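Prolyl-tRNA synthetase (Naegleria fowleri, PDB 6UYH) probably attaches proline to its tRNA in an ATP-dependent reaction, as a class II aminoacyl-tRNA synthetase, and binds the inhibitor halofuginone beside an ATP analogue. Local coordinates at residues A64-K68 / L69-N73; M289-P293 / R294-C298; K395-L398 / D399-D403. One frame throughout, in Å; residues are numbered along the deposited sequence. Where two conformers were deposited one is given.

Interaction 1 of 3, residues A64-K68 / L69-N73; sequences AEIKK and LGVQN. With EDO (1,2-ethanediol), chain K.
With CG1 of Ile66 set between its backbone N and carbonyl carbon (chi1 65°), the extended end of this side chain reaches across to Val71, whose own CG1 stands anti to the backbone N (chi1 -177°). The two branched chains meet obliquely, Ile66 CD1 lying 3.9 Å from Val71 CG1, with Leu190 and Asn143 packed on Ile66 from helix 177-198 and strand 140-149. Val71 N donates to Ile66 O at 3.1 Å in a fairly straight bond (158°), while Leu69 N adds only a weak one to the same oxygen. One residue further in, Gly70 N reaches Lys67 O at 3.0 Å, approaching from above the carbonyl plane instead of along a lone pair. A water donates to Val71 O at 2.8 Å and to Lys67 O at 3.2 Å, linking the departing chain to the last helical turn. Lys68 extends its chain back along the helix and forms a salt bridge from NZ to Glu65 OE2 at 3.3 Å. Beyond the turn, Asn73 ND2 is hydrogen-bonded to Glu56 of the second subunit. Gly70, with its positive phi, and the two nested backbone bonds closed over by the Ile66-Val71 apolar pair form a Schellman motif, which here ends helix 49-67 and directs the chain into strand 72-73, parallel to strand 140-149 of the class II core.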
loop_
_atom_site.group_PDB
_atom_site.type_symbol
_atom_site.label_atom_id
_atom_site.label_comp_id
_atom_site.label_asym_id
_atom_site.label_seq_id
_atom_site.Cartn_x
_atom_site.Cartn_y
_atom_site.Cartn_z
ATOM N N ALA A 64 -11.471 3.980 5.938
ATOM C CA ALA A 64 -12.348 5.014 6.472
ATOM C C ALA A 64 -13.203 4.480 7.614
ATOM O O ALA A 64 -13.475 5.211 8.569
ATOM C CB ALA A 64 -13.228 5.601 5.366
ATOM N N GLU A 65 -13.618 3.208 7.547
ATOM C CA GLU A 65 -14.443 2.649 8.617
ATOM C C GLU A 65 -13.631 2.380 9.883
ATOM O O GLU A 65 -14.122 2.612 10.996
ATOM C CB GLU A 65 -15.128 1.366 8.136
ATOM C CG GLU A 65 -16.182 1.615 7.052
ATOM C CD GLU A 65 -17.272 2.586 7.493
ATOM O OE1 GLU A 65 -17.754 2.490 8.646
ATOM O OE2 GLU A 65 -17.650 3.453 6.677
ATOM N N ILE A 66 -12.401 1.875 9.748
ATOM C CA ILE A 66 -11.638 1.589 10.963
ATOM C C ILE A 66 -11.069 2.867 11.573
ATOM O O ILE A 66 -10.799 2.910 12.782
ATOM C CB ILE A 66 -10.522 0.553 10.729
ATOM C CG1 ILE A 66 -9.436 1.082 9.766
ATOM C CG2 ILE A 66 -11.130 -0.792 10.263
ATOM C CD1 ILE A 66 -8.242 0.133 9.608
ATOM N N LYS A 67 -10.926 3.928 10.784
ATOM C CA LYS A 67 -10.507 5.198 11.363
ATOM C C LYS A 67 -11.521 5.698 12.390
ATOM O O LYS A 67 -11.145 6.276 13.424
ATOM C CB LYS A 67 -10.287 6.225 10.252
ATOM C CG LYS A 67 -9.627 7.501 10.724
ATOM C CD LYS A 67 -9.459 8.478 9.581
ATOM C CE LYS A 67 -8.958 9.825 10.082
ATOM N NZ LYS A 67 -8.893 10.819 8.974
ATOM N N LYS A 68 -12.815 5.486 12.123
ATOM C CA LYS A 68 -13.866 5.871 13.057
ATOM C C LYS A 68 -13.758 5.119 14.375
ATOM O O LYS A 68 -14.273 5.591 15.395
ATOM C CB LYS A 68 -15.242 5.616 12.438
ATOM C CG LYS A 68 -15.522 6.395 11.163
ATOM C CD LYS A 68 -16.767 5.860 10.450
ATOM C CE LYS A 68 -17.060 6.636 9.177
ATOM N NZ LYS A 68 -18.272 6.129 8.470
ATOM N N LEU A 69 -13.122 3.955 14.368
ATOM C CA LEU A 69 -12.915 3.157 15.571
ATOM C C LEU A 69 -11.638 3.531 16.310
ATOM O O LEU A 69 -11.390 3.002 17.399
ATOM C CB LEU A 69 -12.867 1.672 15.205
ATOM C CG LEU A 69 -14.065 1.138 14.422
ATOM C CD1 LEU A 69 -13.849 -0.330 14.096
ATOM C CD2 LEU A 69 -15.363 1.334 15.204
ATOM N N GLY A 70 -10.834 4.426 15.753
ATOM C CA GLY A 70 -9.578 4.790 16.361
ATOM C C GLY A 70 -8.414 3.914 15.966
ATOM O O GLY A 70 -7.366 3.971 16.617
ATOM N N VAL A 71 -8.556 3.107 14.928
ATOM C CA VAL A 71 -7.449 2.273 14.481
ATOM C C VAL A 71 -6.508 3.132 13.647
ATOM O O VAL A 71 -6.957 3.988 12.873
ATOM C CB VAL A 71 -7.963 1.070 13.669
ATOM C CG1 VAL A 71 -6.790 0.165 13.257
ATOM C CG2 VAL A 71 -9.003 0.270 14.470
ATOM N N GLN A 72 -5.203 2.908 13.791
ATOM C CA GLN A 72 -4.194 3.665 13.049
ATOM C C GLN A 72 -3.335 2.749 12.192
ATOM O O GLN A 72 -2.966 1.649 12.623
ATOM C CB GLN A 72 -3.278 4.446 13.992
ATOM C CG GLN A 72 -3.990 5.317 14.995
ATOM C CD GLN A 72 -2.989 6.033 15.884
ATOM O OE1 GLN A 72 -2.633 7.171 15.625
ATOM N NE2 GLN A 72 -2.513 5.348 16.922
ATOM N N ASN A 73 -2.967 3.220 10.993
ATOM C CA ASN A 73 -2.139 2.405 10.106
ATOM C C ASN A 73 -0.662 2.544 10.456
ATOM O O ASN A 73 -0.190 3.625 10.831
ATOM C CB ASN A 73 -2.342 2.794 8.638
ATOM C CG ASN A 73 -3.688 2.356 8.105
ATOM O OD1 ASN A 73 -4.400 1.579 8.752
ATOM N ND2 ASN A 73 -4.039 2.837 6.912
HETATM C C1 EDO K . -12.594 5.142 19.885
HETATM O O1 EDO K . -11.336 5.795 19.664
HETATM C C2 EDO K . -13.472 5.317 18.653
HETATM O O2 EDO K . -13.375 6.670 18.186
HETATM O O HOH W 1 -7.967 6.502 13.600
#

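Interaction 2 of 3, residues M289-P293 / R294-C298; sequences MVLPP and RVAFC. With EDO (1,2-ethanediol), chain Q.
Leu291 packs against Ala296 and Phe297 in two steps. Its base lies on the small bump of the alanine methyl, CB to CB 3.8 Å, and its CD1 branch reaches the edge of the Phe297 ring, 3.7 Å from CD2 and close to the ring plane. The leucine and phenylalanine side chains run at about a right angle to each other. The phenyl group is turned to this place by chi1 of 74°, which sets CG between the backbone N and carbonyl carbon, and one ring face is overlaid near its rim by Cys298 CB. Alongside, CG2 of Val295 lies against the CD corner of the Pro292 ring, 3.9 Å away, and beside the Pro292 carbonyl oxygen, while Met279 of helix 274-283 packs on both residues. The chain turns between these groups, and Val295 N donates to Pro292 O at 3.0 Å across the turn. Arg294 projects from the bend, extended from CG to NE, where NE gives a hydrogen bond of 3.1 Å to O1 of a bound ethanediol near the guanidinium plane. Its NH1 goes to the carbonyl of Glu197 and its NH2 to Asp399. Pro292 to Val295 form a type I beta turn, extended by the weak Ala296 N to Pro293 O bond, in the connection that leads from helix 274-283 of the class II core to strand 300-304 of the anticodon-binding domain.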
loop_
_atom_site.group_PDB
_atom_site.type_symbol
_atom_site.label_atom_id
_atom_site.label_comp_id
_atom_site.label_asym_id
_atom_site.label_seq_id
_atom_site.Cartn_x
_atom_site.Cartn_y
_atom_site.Cartn_z
ATOM N N MET A 289 -16.146 -11.036 -17.139
ATOM C CA MET A 289 -16.245 -10.393 -15.841
ATOM C C MET A 289 -17.596 -9.697 -15.676
ATOM O O MET A 289 -18.170 -9.189 -16.636
ATOM C CB MET A 289 -15.105 -9.382 -15.693
ATOM C CG MET A 289 -14.984 -8.746 -14.331
ATOM S SD MET A 289 -14.384 -9.887 -13.078
ATOM C CE MET A 289 -12.752 -10.268 -13.709
ATOM N N VAL A 290 -18.087 -9.654 -14.433
ATOM C CA VAL A 290 -19.271 -8.866 -14.076
ATOM C C VAL A 290 -18.913 -8.097 -12.812
ATOM O O VAL A 290 -18.861 -8.678 -11.721
ATOM C CB VAL A 290 -20.526 -9.726 -13.862
ATOM C CG1 VAL A 290 -21.732 -8.833 -13.545
ATOM C CG2 VAL A 290 -20.832 -10.576 -15.099
ATOM N N LEU A 291 -18.655 -6.774 -12.951
ATOM C CA LEU A 291 -18.104 -6.022 -11.820
ATOM C C LEU A 291 -19.208 -5.371 -10.996
ATOM O O LEU A 291 -20.029 -4.630 -11.547
ATOM C CB LEU A 291 -17.145 -4.943 -12.312
ATOM C CG LEU A 291 -15.851 -5.457 -12.941
ATOM C CD1 LEU A 291 -15.168 -4.372 -13.785
ATOM C CD2 LEU A 291 -14.925 -5.973 -11.852
ATOM N N PRO A 292 -19.248 -5.591 -9.684
ATOM C CA PRO A 292 -20.121 -4.791 -8.826
ATOM C C PRO A 292 -19.786 -3.320 -8.990
ATOM O O PRO A 292 -18.602 -2.952 -8.985
ATOM C CB PRO A 292 -19.781 -5.284 -7.406
ATOM C CG PRO A 292 -19.064 -6.589 -7.594
ATOM C CD PRO A 292 -18.347 -6.455 -8.909
ATOM N N PRO A 293 -20.790 -2.463 -9.181
ATOM C CA PRO A 293 -20.509 -1.060 -9.542
ATOM C C PRO A 293 -19.562 -0.323 -8.599
ATOM O O PRO A 293 -18.796 0.531 -9.056
ATOM C CB PRO A 293 -21.907 -0.428 -9.547
ATOM C CG PRO A 293 -22.810 -1.558 -9.956
ATOM C CD PRO A 293 -22.214 -2.809 -9.346
ATOM N N ARG A 294 -19.571 -0.624 -7.303
ATOM C CA ARG A 294 -18.754 0.157 -6.383
ATOM C C ARG A 294 -17.271 -0.192 -6.441
ATOM O O ARG A 294 -16.457 0.545 -5.869
ATOM C CB ARG A 294 -19.296 0.005 -4.959
ATOM C CG ARG A 294 -20.623 0.753 -4.790
ATOM C CD ARG A 294 -21.514 0.195 -3.689
ATOM N NE ARG A 294 -22.919 0.526 -3.925
ATOM C CZ ARG A 294 -23.933 0.074 -3.192
ATOM N NH1 ARG A 294 -23.696 -0.739 -2.163
ATOM N NH2 ARG A 294 -25.181 0.426 -3.487
ATOM N N VAL A 295 -16.887 -1.274 -7.116
ATOM C CA VAL A 295 -15.473 -1.567 -7.307
ATOM C C VAL A 295 -15.095 -1.639 -8.780
ATOM O O VAL A 295 -14.001 -2.088 -9.110
ATOM C CB VAL A 295 -15.052 -2.854 -6.570
ATOM C CG1 VAL A 295 -15.329 -2.722 -5.071
ATOM C CG2 VAL A 295 -15.764 -4.076 -7.152
ATOM N N ALA A 296 -15.969 -1.179 -9.674
ATOM C CA ALA A 296 -15.712 -1.265 -11.109
ATOM C C ALA A 296 -14.790 -0.134 -11.552
ATOM O O ALA A 296 -15.132 1.038 -11.376
ATOM C CB ALA A 296 -17.029 -1.208 -11.881
ATOM N N PHE A 297 -13.657 -0.486 -12.178
ATOM C CA PHE A 297 -12.713 0.525 -12.662
ATOM C C PHE A 297 -13.411 1.523 -13.576
ATOM O O PHE A 297 -13.076 2.717 -13.591
ATOM C CB PHE A 297 -11.547 -0.148 -13.399
ATOM C CG PHE A 297 -11.921 -0.675 -14.748
ATOM C CD1 PHE A 297 -11.667 0.060 -15.892
ATOM C CD2 PHE A 297 -12.573 -1.897 -14.866
ATOM C CE1 PHE A 297 -12.045 -0.414 -17.140
ATOM C CE2 PHE A 297 -12.960 -2.384 -16.111
ATOM C CZ PHE A 297 -12.697 -1.640 -17.253
ATOM N N CYS A 298 -14.366 1.041 -14.366
ATOM C CA CYS A 298 -15.244 1.877 -15.169
ATOM C C CYS A 298 -16.667 1.438 -14.865
ATOM O O CYS A 298 -16.993 0.254 -15.007
ATOM C CB CYS A 298 -14.937 1.738 -16.663
ATOM S SG CYS A 298 -16.139 2.533 -17.760
HETATM C C1 EDO Q . -22.662 3.051 -7.063
HETATM O O1 EDO Q . -23.242 3.031 -5.754
HETATM C C2 EDO Q . -23.237 4.236 -7.830
HETATM O O2 EDO Q . -23.170 5.408 -7.013
#

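Interaction 3 of 3, residues K395-L398 / D399-D403; sequences KAVL and DKIHD. With EDO (1,2-ethanediol), chain Q; EDO (1,2-ethanediol), chain B.
Two successive turns of helix 391-415 meet here in the regular alpha-helical pattern, Lys395 to Leu398 accepting four i to i+4 backbone bonds from Asp399 to His402. The shortest runs from Asp399 N to Lys395 O at 2.8 Å, and the last, His402 N to Leu398 O, measures 3.0 Å and is the straightest at 164°. On the face turned to the five-stranded sheet, Val397 CG1 and Ile401 CD1 approach only loosely at 4.4 Å; Leu357 of strand 357-361 packs on Val397 and Leu398, and Arg375 of strand 370-375 on Ile401. Beside Leu398 and Asp399 lies an ethanediol, probably from the crystallisation liquor. Its C2 is 3.6 Å from Leu398 CB, and its O1 gives a hydrogen bond of 2.6 Å to Asp399 OD1, an oxygen also claimed by Arg294. The stem of Lys395 passes the same diol, CG 3.6 Å from its O2, while NZ is bonded to the carbonyl of Ala329. Lys400 leaves the helix with CG anti to the backbone N (chi1 -165°) and bends at its last torsion toward a second ethanediol, also held by Arg375 and Glu380; there NZ donates to O2 of the diol at 3.2 Å and more weakly to O1.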
loop_
_atom_site.group_PDB
_atom_site.type_symbol
_atom_site.label_atom_id
_atom_site.label_comp_id
_atom_site.label_asym_id
_atom_site.label_seq_id
_atom_site.Cartn_x
_atom_site.Cartn_y
_atom_site.Cartn_z
ATOM N N LYS A 395 -26.684 6.857 -11.103
ATOM C CA LYS A 395 -26.290 6.222 -9.846
ATOM C C LYS A 395 -27.382 5.285 -9.335
ATOM O O LYS A 395 -27.092 4.205 -8.800
ATOM C CB LYS A 395 -25.966 7.281 -8.794
ATOM C CG LYS A 395 -24.675 8.033 -9.051
ATOM C CD LYS A 395 -24.492 9.198 -8.090
ATOM C CE LYS A 395 -23.227 9.976 -8.418
ATOM N NZ LYS A 395 -23.062 11.188 -7.567
ATOM N N ALA A 396 -28.643 5.692 -9.484
ATOM C CA ALA A 396 -29.753 4.840 -9.076
ATOM C C ALA A 396 -29.782 3.550 -9.888
ATOM O O ALA A 396 -30.125 2.485 -9.363
ATOM C CB ALA A 396 -31.074 5.606 -9.219
ATOM N N VAL A 397 -29.441 3.635 -11.178
ATOM C CA VAL A 397 -29.329 2.435 -12.000
ATOM C C VAL A 397 -28.201 1.546 -11.491
ATOM O O VAL A 397 -28.338 0.320 -11.419
ATOM C CB VAL A 397 -29.124 2.823 -13.475
ATOM C CG1 VAL A 397 -28.804 1.601 -14.308
ATOM C CG2 VAL A 397 -30.365 3.536 -14.010
ATOM N N LEU A 398 -27.076 2.151 -11.112
ATOM C CA LEU A 398 -25.946 1.373 -10.622
ATOM C C LEU A 398 -26.251 0.716 -9.287
ATOM O O LEU A 398 -25.802 -0.406 -9.036
ATOM C CB LEU A 398 -24.713 2.272 -10.512
ATOM C CG LEU A 398 -24.163 2.800 -11.837
ATOM C CD1 LEU A 398 -23.067 3.818 -11.587
ATOM C CD2 LEU A 398 -23.638 1.659 -12.694
ATOM N N ASP A 399 -27.012 1.390 -8.423
ATOM C CA ASP A 399 -27.409 0.774 -7.159
ATOM C C ASP A 399 -28.377 -0.376 -7.395
ATOM O O ASP A 399 -28.330 -1.396 -6.688
ATOM C CB ASP A 399 -28.022 1.823 -6.236
ATOM C CG ASP A 399 -26.997 2.833 -5.752
ATOM O OD1 ASP A 399 -25.817 2.455 -5.612
ATOM O OD2 ASP A 399 -27.369 4.000 -5.512
ATOM N N LYS A 400 -29.265 -0.233 -8.383
ATOM C CA LYS A 400 -30.175 -1.321 -8.727
ATOM C C LYS A 400 -29.402 -2.548 -9.200
ATOM O O LYS A 400 -29.739 -3.680 -8.838
ATOM C CB LYS A 400 -31.162 -0.848 -9.801
ATOM C CG LYS A 400 -32.377 -1.730 -9.995
ATOM C CD LYS A 400 -33.267 -1.219 -11.132
ATOM C CE LYS A 400 -34.728 -1.596 -10.895
ATOM N NZ LYS A 400 -35.370 -2.272 -12.067
ATOM N N ILE A 401 -28.357 -2.340 -10.008
ATOM C CA ILE A 401 -27.516 -3.450 -10.445
ATOM C C ILE A 401 -26.840 -4.103 -9.246
ATOM O O ILE A 401 -26.828 -5.332 -9.107
ATOM C CB ILE A 401 -26.486 -2.968 -11.482
ATOM C CG1 ILE A 401 -27.179 -2.625 -12.804
ATOM C CG2 ILE A 401 -25.405 -4.015 -11.709
ATOM C CD1 ILE A 401 -26.241 -1.994 -13.831
ATOM N N HIS A 402 -26.275 -3.286 -8.353
ATOM C CA HIS A 402 -25.650 -3.838 -7.155
ATOM C C HIS A 402 -26.639 -4.683 -6.358
ATOM O O HIS A 402 -26.333 -5.815 -5.958
ATOM C CB HIS A 402 -25.092 -2.726 -6.267
ATOM C CG HIS A 402 -24.688 -3.220 -4.914
ATOM N ND1 HIS A 402 -23.390 -3.576 -4.616
ATOM C CD2 HIS A 402 -25.420 -3.492 -3.807
ATOM C CE1 HIS A 402 -23.336 -4.016 -3.370
ATOM N NE2 HIS A 402 -24.553 -3.982 -2.860
ATOM N N ASP A 403 -27.826 -4.134 -6.091
ATOM C CA ASP A 403 -28.814 -4.862 -5.301
ATOM C C ASP A 403 -29.199 -6.180 -5.963
ATOM O O ASP A 403 -29.331 -7.204 -5.282
ATOM C CB ASP A 403 -30.050 -3.989 -5.078
ATOM C CG ASP A 403 -29.753 -2.767 -4.221
ATOM O OD1 ASP A 403 -28.664 -2.711 -3.613
ATOM O OD2 ASP A 403 -30.606 -1.861 -4.157
HETATM C C1 EDO Q . -22.662 3.051 -7.063
HETATM O O1 EDO Q . -23.242 3.031 -5.754
HETATM C C2 EDO Q . -23.237 4.236 -7.830
HETATM O O2 EDO Q . -23.170 5.408 -7.013
HETATM C C1 EDO B . -34.060 -0.510 -15.254
HETATM O O1 EDO B . -35.458 -0.649 -14.978
HETATM C C2 EDO B . -33.513 -1.831 -15.783
HETATM O O2 EDO B . -33.716 -2.831 -14.780
#

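Overall arrangement
Interactions 2 and 3 form one cluster, their centres 11 Å apart, whereas interaction 1 stands separately, about 25 Å from interaction 2 and 28 Å from interaction 3 between centres. The 289-298 segment packs on helix 391-415: Arg294 NH2 makes a salt bridge to Asp399 OD1 at 3.0 Å, and Pro293 CG packs 3.3 Å from Leu398 O. Both contacts share one ethanediol, which bridges Arg294 and Asp399. In interaction 1 the Val71 side chain is about 12 Å from the bound halofuginone, and this contact also borders the second subunit.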